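Side-chain contacts in metallocarboxypeptidase (Trypanosoma cruzi, PDB 3DWC), which probably removes single amino acids from the C-terminal end of peptides, proline excepted, as a metal-dependent carboxypeptidase of the M32 family: residues 4-9 with 81-86; 340-345 with 497-502. All blocks are in the same frame, centred on the assembly; numbering follows the deposited sequence.

Interaction 1: 4-9 with 81-86; sequences KPYKEL and RANLRE. With SO4 (sulfate ion), chain T.
A phenol oxygen and an amide nitrogen reach across a wide helix-helix crossing: Asn-83 ND2 donates to Tyr-6 OH over 3.0 Å, although the helix axes through 4-9 and 81-86 come no closer than 11.1 Å and run 59° apart. At such a separation side chains do the joining, the tyrosine spanning most of the gap. With CG placed anti to the backbone N (chi1 168°), the side chain of Tyr-6 brings its hydroxyl end up to the second helix. The bond is nearly straight and stays close to the amide plane, which stands roughly upright on the ring. Gln-286 takes a second hydrogen bond from ND2 and Val-288 N donates to OD1, so a neighbouring loop fixes the rotation of the buried amide.

Beside this polar link runs an apolar one. Tyr-6 CD1 meets Leu-84 CB at 4.3 Å, and the branch tip Leu-9 CD1 touches Leu-84 CD1 at 4.0 Å. Leu-65 and Ile-66 of helix 60-71 pack on Leu-9, while Ala-69 of that helix meets Leu-84, making this a three-helix junction. Arg-81 turns away from 4-9; its NE donates to O1 of a sulfate, probably from the crystallisation liquor, at 3.0 Å.

Interaction 2: 340-345 with 497-502; sequences VIQRVS and ERRYRD
Two similar first torsions bring the groups together: Gln-342 (chi1 -70°) and Tyr-500 (chi1 -65°) each set CG anti to their own carbonyl carbon, and from there the extended chain of Gln-342 reaches Arg-499 while the ring of Tyr-500 comes up against the backbone of the first segment. The site joins the turn that ends helix 334-341, where Gln-342 is the first residue to leave helical geometry, to the C-terminal turns of helix 490-501, which widen into a pi-type turn.

Gln-342 O lies at the rim of the tyrosine ring, near its plane and 3.1 Å from Tyr-500 CE1, a close approach of a carbonyl oxygen to a ring C-H. Val-344 adds a methyl, CG2, which approaches obliquely near the same CD1-CE1 bond, 3.4 Å from Tyr-500 CD1. Beyond the rim, a water donates both to Ile-341 O and to Tyr-500 OH, tying the hydroxyl to the end of the helix; the hydroxyl is also hydrogen-bonded to Glu-355.

The amide of Gln-342 and the guanidinium of Arg-499 have planes only 21° apart, but their chains cross at about a right angle, with Gln-342 OE1 3.7 Å from Arg-499 CG. A second water lies within hydrogen-bonding distance of both Gln-342 OE1 and Arg-499 O. Gln-342 NE2 and Arg-499 NE, 3.7 Å apart, are both donors and do not bond to each other; their closeness is probably explained by a shared acceptor group, the terminal carboxylate of Gly-505, with NE2 bonded to OXT and NE to O. Arg-499 also forms a salt bridge with Glu-355. The buried guanidinium therefore has two acidic partners, which would probably keep it charged and help hold the C-terminus in place.

In the fold
Interactions 1 and 2 lie on opposite sides of the chain's centre, their own centres about 48 Å apart and their nearest atoms about 31 Å apart, so they do not touch. Both are buried, both join parts of a largely helical fold that are distant in sequence, and both lie away from the cobalt site of His-267, His-271 and Glu-298. Both contacts have neighbours on or next to the metal-bearing helices. From 81-86, Glu-86 forms a salt bridge with Arg-292, just ahead of helix 294-309, which carries Glu-298. From the other pair, Arg-499 bonds to Met-306 O of that same helix, and Ile-341 packs on Leu-263 of helix 259-276, which bears both histidines.

Interaction 1: 4-9 with 81-86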
ATOM      1  N   LYS B   4       2.429 -28.008  23.642  1.00 44.13           N
ATOM      2  CA  LYS B   4       1.793 -26.839  24.236  1.00 43.32           C
ATOM      3  C   LYS B   4       2.622 -25.558  24.033  1.00 41.51           C
ATOM      4  O   LYS B   4       2.144 -24.655  23.380  1.00 41.05           O
ATOM      5  CB  LYS B   4       1.459 -27.093  25.706  1.00 43.93           C
ATOM      6  CG  LYS B   4       0.280 -26.272  26.213  1.00 44.70           C
ATOM      7  CD  LYS B   4      -0.173 -26.778  27.588  1.00 45.27           C
ATOM      8  CE  LYS B   4      -1.358 -25.985  28.109  1.00 46.42           C
ATOM      9  NZ  LYS B   4      -1.404 -24.632  27.475  1.00 47.39           N
ATOM     10  N   PRO B   5       3.858 -25.489  24.572  1.00 39.89           N
ATOM     11  CA  PRO B   5       4.696 -24.301  24.350  1.00 39.37           C
ATOM     12  C   PRO B   5       5.083 -24.066  22.900  1.00 37.98           C
ATOM     13  O   PRO B   5       5.167 -22.908  22.485  1.00 37.21           O
ATOM     14  CB  PRO B   5       5.952 -24.576  25.187  1.00 39.37           C
ATOM     15  CG  PRO B   5       5.973 -26.051  25.375  1.00 40.38           C
ATOM     16  CD  PRO B   5       4.534 -26.458  25.452  1.00 40.20           C
ATOM     17  N   TYR B   6       5.341 -25.142  22.154  1.00 36.87           N
ATOM     18  CA  TYR B   6       5.622 -25.033  20.723  1.00 36.72           C
ATOM     19  C   TYR B   6       4.435 -24.398  19.974  1.00 36.59           C
ATOM     20  O   TYR B   6       4.619 -23.414  19.226  1.00 36.36           O
ATOM     21  CB  TYR B   6       6.027 -26.380  20.085  1.00 35.48           C
ATOM     22  CG  TYR B   6       6.011 -26.282  18.563  1.00 35.18           C
ATOM     23  CD1 TYR B   6       7.037 -25.665  17.870  1.00 34.84           C
ATOM     24  CD2 TYR B   6       4.923 -26.718  17.843  1.00 32.75           C
ATOM     25  CE1 TYR B   6       6.990 -25.526  16.487  1.00 34.11           C
ATOM     26  CE2 TYR B   6       4.865 -26.577  16.475  1.00 33.08           C
ATOM     27  CZ  TYR B   6       5.889 -25.985  15.798  1.00 33.22           C
ATOM     28  OH  TYR B   6       5.781 -25.866  14.415  1.00 33.52           O
ATOM     29  N   LYS B   7       3.226 -24.922  20.197  1.00 35.82           N
ATOM     30  CA  LYS B   7       2.023 -24.348  19.591  1.00 36.70           C
ATOM     31  C   LYS B   7       1.768 -22.881  20.026  1.00 36.83           C
ATOM     32  O   LYS B   7       1.276 -22.051  19.235  1.00 35.92           O
ATOM     33  CB  LYS B   7       0.799 -25.223  19.872  1.00 37.24           C
ATOM     34  CG  LYS B   7       0.750 -26.505  19.019  1.00 38.92           C
ATOM     35  CD  LYS B   7       0.162 -26.196  17.630  1.00 39.71           C
ATOM     36  CE  LYS B   7       0.512 -27.250  16.603  1.00 40.21           C
ATOM     37  NZ  LYS B   7      -0.164 -26.964  15.291  1.00 41.41           N
ATOM     38  N   GLU B   8       2.106 -22.567  21.271  1.00 36.70           N
ATOM     39  CA  GLU B   8       2.027 -21.189  21.725  1.00 36.53           C
ATOM     40  C   GLU B   8       3.009 -20.318  20.946  1.00 35.56           C
ATOM     41  O   GLU B   8       2.660 -19.233  20.539  1.00 35.37           O
ATOM     42  CB  GLU B   8       2.285 -21.095  23.223  1.00 37.51           C
ATOM     43  CG  GLU B   8       2.380 -19.661  23.760  1.00 39.97           C
ATOM     44  CD  GLU B   8       1.049 -18.929  23.755  1.00 47.48           C
ATOM     45  OE1 GLU B   8       1.059 -17.682  23.533  1.00 52.42           O
ATOM     46  OE2 GLU B   8       0.005 -19.603  23.963  1.00 51.04           O
ATOM     47  N   LEU B   9       4.229 -20.805  20.723  1.00 35.28           N
ATOM     48  CA  LEU B   9       5.157 -20.127  19.835  1.00 34.45           C
ATOM     49  C   LEU B   9       4.592 -19.960  18.430  1.00 34.44           C
ATOM     50  O   LEU B   9       4.764 -18.922  17.809  1.00 34.34           O
ATOM     51  CB  LEU B   9       6.516 -20.816  19.795  1.00 33.67           C
ATOM     52  CG  LEU B   9       7.392 -20.550  21.035  1.00 33.47           C
ATOM     53  CD1 LEU B   9       8.348 -21.708  21.288  1.00 30.04           C
ATOM     54  CD2 LEU B   9       8.163 -19.243  20.937  1.00 28.58           C
ATOM     55  N   ARG B  81       9.866 -29.553  14.404  1.00 33.66           N
ATOM     56  CA  ARG B  81      11.232 -29.480  14.933  1.00 32.82           C
ATOM     57  C   ARG B  81      12.081 -28.489  14.141  1.00 32.08           C
ATOM     58  O   ARG B  81      12.812 -27.701  14.721  1.00 31.64           O
ATOM     59  CB  ARG B  81      11.896 -30.868  14.967  1.00 33.37           C
ATOM     60  CG  ARG B  81      11.248 -31.867  15.909  1.00 33.59           C
ATOM     61  CD  ARG B  81      12.189 -33.016  16.275  1.00 34.20           C
ATOM     62  NE  ARG B  81      12.485 -33.805  15.096  1.00 34.90           N
ATOM     63  CZ  ARG B  81      11.769 -34.839  14.659  1.00 34.62           C
ATOM     64  NH1 ARG B  81      10.692 -35.256  15.303  1.00 34.71           N
ATOM     65  NH2 ARG B  81      12.139 -35.454  13.541  1.00 35.58           N
ATOM     66  N   ALA B  82      11.991 -28.512  12.816  1.00 31.72           N
ATOM     67  CA  ALA B  82      12.722 -27.522  11.991  1.00 31.19           C
ATOM     68  C   ALA B  82      12.200 -26.105  12.262  1.00 31.04           C
ATOM     69  O   ALA B  82      12.973 -25.110  12.309  1.00 28.96           O
ATOM     70  CB  ALA B  82      12.567 -27.816  10.520  1.00 31.36           C
ATOM     71  N   ASN B  83      10.882 -26.017  12.428  1.00 30.44           N
ATOM     72  CA  ASN B  83      10.259 -24.708  12.652  1.00 30.39           C
ATOM     73  C   ASN B  83      10.756 -24.175  13.986  1.00 30.60           C
ATOM     74  O   ASN B  83      11.103 -22.994  14.078  1.00 30.46           O
ATOM     75  CB  ASN B  83       8.736 -24.816  12.569  1.00 29.84           C
ATOM     76  CG  ASN B  83       8.035 -23.475  12.527  1.00 29.99           C
ATOM     77  OD1 ASN B  83       8.497 -22.521  11.881  1.00 29.30           O
ATOM     78  ND2 ASN B  83       6.888 -23.398  13.209  1.00 28.63           N
ATOM     79  N   LEU B  84      10.874 -25.051  14.999  1.00 30.15           N
ATOM     80  CA  LEU B  84      11.381 -24.597  16.300  1.00 30.86           C
ATOM     81  C   LEU B  84      12.820 -24.075  16.185  1.00 31.25           C
ATOM     82  O   LEU B  84      13.181 -23.083  16.812  1.00 30.75           O
ATOM     83  CB  LEU B  84      11.285 -25.703  17.360  1.00 30.59           C
ATOM     84  CG  LEU B  84      11.666 -25.363  18.807  1.00 30.58           C
ATOM     85  CD1 LEU B  84      10.932 -24.128  19.338  1.00 29.83           C
ATOM     86  CD2 LEU B  84      11.429 -26.586  19.723  1.00 30.98           C
ATOM     87  N   ARG B  85      13.643 -24.757  15.381  1.00 32.32           N
ATOM     88  CA  ARG B  85      14.992 -24.256  15.032  1.00 32.57           C
ATOM     89  C   ARG B  85      14.944 -22.855  14.394  1.00 31.84           C
ATOM     90  O   ARG B  85      15.733 -21.981  14.734  1.00 30.78           O
ATOM     91  CB  ARG B  85      15.688 -25.219  14.061  1.00 32.77           C
ATOM     92  CG  ARG B  85      17.151 -24.900  13.775  1.00 34.02           C
ATOM     93  CD  ARG B  85      17.693 -25.786  12.650  1.00 37.15           C
ATOM     94  NE  ARG B  85      16.958 -25.559  11.407  1.00 40.70           N
ATOM     95  CZ  ARG B  85      16.662 -26.486  10.497  1.00 40.91           C
ATOM     96  NH1 ARG B  85      17.018 -27.744  10.654  1.00 42.42           N
ATOM     97  NH2 ARG B  85      15.983 -26.132   9.418  1.00 40.60           N
ATOM     98  N   GLU B  86      14.019 -22.652  13.459  1.00 32.05           N
ATOM     99  CA  GLU B  86      13.950 -21.378  12.776  1.00 31.78           C
ATOM    100  C   GLU B  86      13.409 -20.289  13.706  1.00 31.78           C
ATOM    101  O   GLU B  86      13.824 -19.140  13.603  1.00 31.69           O
ATOM    102  CB  GLU B  86      13.177 -21.501  11.477  1.00 31.07           C
ATOM    103  CG  GLU B  86      13.832 -22.431  10.508  1.00 32.89           C
ATOM    104  CD  GLU B  86      15.301 -22.096  10.223  1.00 34.70           C
ATOM    105  OE1 GLU B  86      15.615 -20.912  10.036  1.00 33.51           O
ATOM    106  OE2 GLU B  86      16.121 -23.033  10.150  1.00 35.42           O
TER
HETATM  107  S   SO4 T 607      15.481 -33.816  13.134  1.00 66.57           S
HETATM  108  O1  SO4 T 607      14.727 -32.633  13.531  1.00 64.95           O
HETATM  109  O2  SO4 T 607      15.402 -34.869  14.146  1.00 66.62           O
HETATM  110  O3  SO4 T 607      14.952 -34.330  11.867  1.00 66.42           O
HETATM  111  O4  SO4 T 607      16.887 -33.442  13.022  1.00 66.22           O

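Interaction 2: 340-345 with 497-502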
ATOM      1  N   VAL B 340      25.335  -9.013 -27.948  1.00 34.11           N
ATOM      2  CA  VAL B 340      24.974  -7.873 -27.106  1.00 33.50           C
ATOM      3  C   VAL B 340      24.845  -8.304 -25.613  1.00 34.13           C
ATOM      4  O   VAL B 340      25.482  -7.746 -24.739  1.00 34.23           O
ATOM      5  CB  VAL B 340      23.638  -7.234 -27.609  1.00 32.48           C
ATOM      6  CG1 VAL B 340      23.103  -6.170 -26.605  1.00 30.77           C
ATOM      7  CG2 VAL B 340      23.805  -6.668 -29.030  1.00 29.84           C
ATOM      8  N   ILE B 341      24.032  -9.304 -25.337  1.00 34.93           N
ATOM      9  CA  ILE B 341      23.734  -9.729 -23.963  1.00 35.78           C
ATOM     10  C   ILE B 341      24.949 -10.398 -23.245  1.00 36.51           C
ATOM     11  O   ILE B 341      25.027 -10.338 -22.000  1.00 37.80           O
ATOM     12  CB  ILE B 341      22.446 -10.663 -23.945  1.00 36.60           C
ATOM     13  CG1 ILE B 341      21.168  -9.953 -24.439  1.00 38.34           C
ATOM     14  CG2 ILE B 341      22.113 -11.261 -22.596  1.00 36.55           C
ATOM     15  CD1 ILE B 341      20.774  -8.819 -23.691  1.00 44.25           C
ATOM     16  N   GLN B 342      25.871 -11.028 -23.991  1.00 36.09           N
ATOM     17  CA  GLN B 342      27.042 -11.732 -23.393  1.00 36.63           C
ATOM     18  C   GLN B 342      28.326 -10.932 -23.536  1.00 38.40           C
ATOM     19  O   GLN B 342      29.414 -11.447 -23.342  1.00 39.83           O
ATOM     20  CB  GLN B 342      27.265 -13.108 -24.014  1.00 36.13           C
ATOM     21  CG  GLN B 342      26.172 -14.118 -23.638  1.00 33.14           C
ATOM     22  CD  GLN B 342      26.417 -15.500 -24.190  1.00 34.96           C
ATOM     23  OE1 GLN B 342      27.480 -15.796 -24.736  1.00 32.02           O
ATOM     24  NE2 GLN B 342      25.439 -16.380 -24.012  1.00 29.43           N
ATOM     25  N   ARG B 343      28.200  -9.667 -23.906  1.00 39.73           N
ATOM     26  CA  ARG B 343      29.386  -8.830 -24.133  1.00 39.73           C
ATOM     27  C   ARG B 343      30.168  -8.667 -22.840  1.00 37.93           C
ATOM     28  O   ARG B 343      29.573  -8.466 -21.796  1.00 38.59           O
ATOM     29  CB  ARG B 343      28.979  -7.449 -24.634  1.00 40.11           C
ATOM     30  CG  ARG B 343      30.176  -6.678 -25.195  1.00 41.42           C
ATOM     31  CD  ARG B 343      29.888  -5.205 -25.223  1.00 44.09           C
ATOM     32  NE  ARG B 343      29.654  -4.693 -26.567  1.00 47.44           N
ATOM     33  CZ  ARG B 343      28.479  -4.299 -27.067  1.00 50.10           C
ATOM     34  NH1 ARG B 343      27.327  -4.376 -26.360  1.00 51.52           N
ATOM     35  NH2 ARG B 343      28.465  -3.820 -28.308  1.00 50.64           N
ATOM     36  N   VAL B 344      31.485  -8.795 -22.934  1.00 37.37           N
ATOM     37  CA  VAL B 344      32.377  -8.699 -21.789  1.00 37.30           C
ATOM     38  C   VAL B 344      33.169  -7.409 -21.898  1.00 37.43           C
ATOM     39  O   VAL B 344      33.908  -7.201 -22.866  1.00 37.83           O
ATOM     40  CB  VAL B 344      33.299  -9.938 -21.661  1.00 36.92           C
ATOM     41  CG1 VAL B 344      34.325  -9.723 -20.573  1.00 35.30           C
ATOM     42  CG2 VAL B 344      32.446 -11.180 -21.346  1.00 34.73           C
ATOM     43  N   SER B 345      32.984  -6.543 -20.907  1.00 37.61           N
ATOM     44  CA  SER B 345      33.645  -5.238 -20.872  1.00 38.36           C
ATOM     45  C   SER B 345      33.849  -4.774 -19.436  1.00 38.11           C
ATOM     46  O   SER B 345      32.935  -4.253 -18.810  1.00 38.35           O
ATOM     47  CB  SER B 345      32.829  -4.188 -21.613  1.00 38.74           C
ATOM     48  OG  SER B 345      33.688  -3.093 -21.845  1.00 42.48           O
ATOM     49  N   GLU B 497      33.538 -20.542 -18.189  1.00 29.04           N
ATOM     50  CA  GLU B 497      34.440 -21.046 -19.242  1.00 28.81           C
ATOM     51  C   GLU B 497      33.736 -21.444 -20.535  1.00 29.32           C
ATOM     52  O   GLU B 497      34.141 -21.021 -21.636  1.00 27.48           O
ATOM     53  CB  GLU B 497      35.228 -22.274 -18.728  1.00 29.52           C
ATOM     54  CG  GLU B 497      36.276 -21.930 -17.692  1.00 28.84           C
ATOM     55  CD  GLU B 497      36.939 -23.180 -17.086  1.00 28.78           C
ATOM     56  OE1 GLU B 497      37.951 -23.013 -16.425  1.00 28.93           O
ATOM     57  OE2 GLU B 497      36.453 -24.316 -17.252  1.00 32.31           O
ATOM     58  N   ARG B 498      32.671 -22.231 -20.394  1.00 28.81           N
ATOM     59  CA  ARG B 498      31.896 -22.685 -21.518  1.00 29.96           C
ATOM     60  C   ARG B 498      31.187 -21.585 -22.272  1.00 30.04           C
ATOM     61  O   ARG B 498      31.108 -21.637 -23.498  1.00 30.03           O
ATOM     62  CB  ARG B 498      30.854 -23.737 -21.090  1.00 30.37           C
ATOM     63  CG  ARG B 498      31.515 -25.048 -20.703  1.00 31.17           C
ATOM     64  CD  ARG B 498      30.579 -26.045 -20.012  1.00 32.41           C
ATOM     65  NE  ARG B 498      31.360 -27.186 -19.523  1.00 32.29           N
ATOM     66  CZ  ARG B 498      30.898 -28.110 -18.664  1.00 35.62           C
ATOM     67  NH1 ARG B 498      29.676 -28.049 -18.183  1.00 34.98           N
ATOM     68  NH2 ARG B 498      31.679 -29.099 -18.273  1.00 35.93           N
ATOM     69  N   ARG B 499      30.658 -20.619 -21.536  1.00 30.15           N
ATOM     70  CA  ARG B 499      29.916 -19.559 -22.134  1.00 30.66           C
ATOM     71  C   ARG B 499      30.871 -18.525 -22.743  1.00 31.45           C
ATOM     72  O   ARG B 499      30.723 -18.188 -23.912  1.00 31.28           O
ATOM     73  CB  ARG B 499      28.979 -18.938 -21.120  1.00 29.95           C
ATOM     74  CG  ARG B 499      28.325 -17.662 -21.626  1.00 29.25           C
ATOM     75  CD  ARG B 499      27.170 -17.241 -20.747  1.00 29.40           C
ATOM     76  NE  ARG B 499      26.025 -18.140 -20.825  1.00 22.91           N
ATOM     77  CZ  ARG B 499      24.927 -18.016 -20.089  1.00 28.35           C
ATOM     78  NH1 ARG B 499      23.903 -18.865 -20.251  1.00 24.23           N
ATOM     79  NH2 ARG B 499      24.841 -17.022 -19.223  1.00 29.80           N
ATOM     80  N   TYR B 500      31.862 -18.046 -21.972  1.00 31.77           N
ATOM     81  CA  TYR B 500      32.686 -16.927 -22.433  1.00 32.11           C
ATOM     82  C   TYR B 500      33.964 -17.291 -23.182  1.00 33.34           C
ATOM     83  O   TYR B 500      34.402 -16.576 -24.089  1.00 31.61           O
ATOM     84  CB  TYR B 500      32.933 -15.945 -21.292  1.00 32.34           C
ATOM     85  CG  TYR B 500      31.618 -15.312 -20.866  1.00 32.06           C
ATOM     86  CD1 TYR B 500      31.048 -14.279 -21.609  1.00 32.53           C
ATOM     87  CD2 TYR B 500      30.902 -15.808 -19.784  1.00 33.75           C
ATOM     88  CE1 TYR B 500      29.841 -13.726 -21.241  1.00 31.89           C
ATOM     89  CE2 TYR B 500      29.673 -15.269 -19.416  1.00 31.97           C
ATOM     90  CZ  TYR B 500      29.142 -14.249 -20.166  1.00 31.29           C
ATOM     91  OH  TYR B 500      27.931 -13.699 -19.839  1.00 32.96           O
ATOM     92  N   ARG B 501      34.581 -18.385 -22.777  1.00 35.55           N
ATOM     93  CA  ARG B 501      35.831 -18.780 -23.336  1.00 37.26           C
ATOM     94  C   ARG B 501      35.597 -19.704 -24.535  1.00 38.74           C
ATOM     95  O   ARG B 501      36.323 -19.628 -25.528  1.00 39.33           O
ATOM     96  CB  ARG B 501      36.674 -19.441 -22.250  1.00 37.27           C
ATOM     97  CG  ARG B 501      38.102 -19.724 -22.662  1.00 38.36           C
ATOM     98  CD  ARG B 501      38.333 -21.178 -22.763  1.00 40.97           C
ATOM     99  NE  ARG B 501      38.720 -21.761 -21.506  1.00 40.11           N
ATOM    100  CZ  ARG B 501      38.331 -22.956 -21.049  1.00 41.98           C
ATOM    101  NH1 ARG B 501      37.449 -23.733 -21.671  1.00 41.44           N
ATOM    102  NH2 ARG B 501      38.815 -23.366 -19.900  1.00 41.42           N
ATOM    103  N   ASP B 502      34.583 -20.559 -24.470  1.00 39.75           N
ATOM    104  CA  ASP B 502      34.267 -21.473 -25.584  1.00 40.73           C
ATOM    105  C   ASP B 502      33.027 -21.058 -26.403  1.00 42.16           C
ATOM    106  O   ASP B 502      32.655 -21.748 -27.358  1.00 42.42           O
ATOM    107  CB  ASP B 502      34.065 -22.869 -25.009  1.00 41.09           C
ATOM    108  CG  ASP B 502      35.250 -23.317 -24.182  1.00 40.61           C
ATOM    109  OD1 ASP B 502      36.284 -22.716 -24.417  1.00 42.16           O
ATOM    110  OD2 ASP B 502      35.158 -24.213 -23.293  1.00 39.68           O
TER
HETATM  111  O   HOH W   1      27.062 -10.860 -19.572  1.00 20.93           O
HETATM  112  O   HOH W   2      28.336 -18.519 -25.507  1.00 14.83           O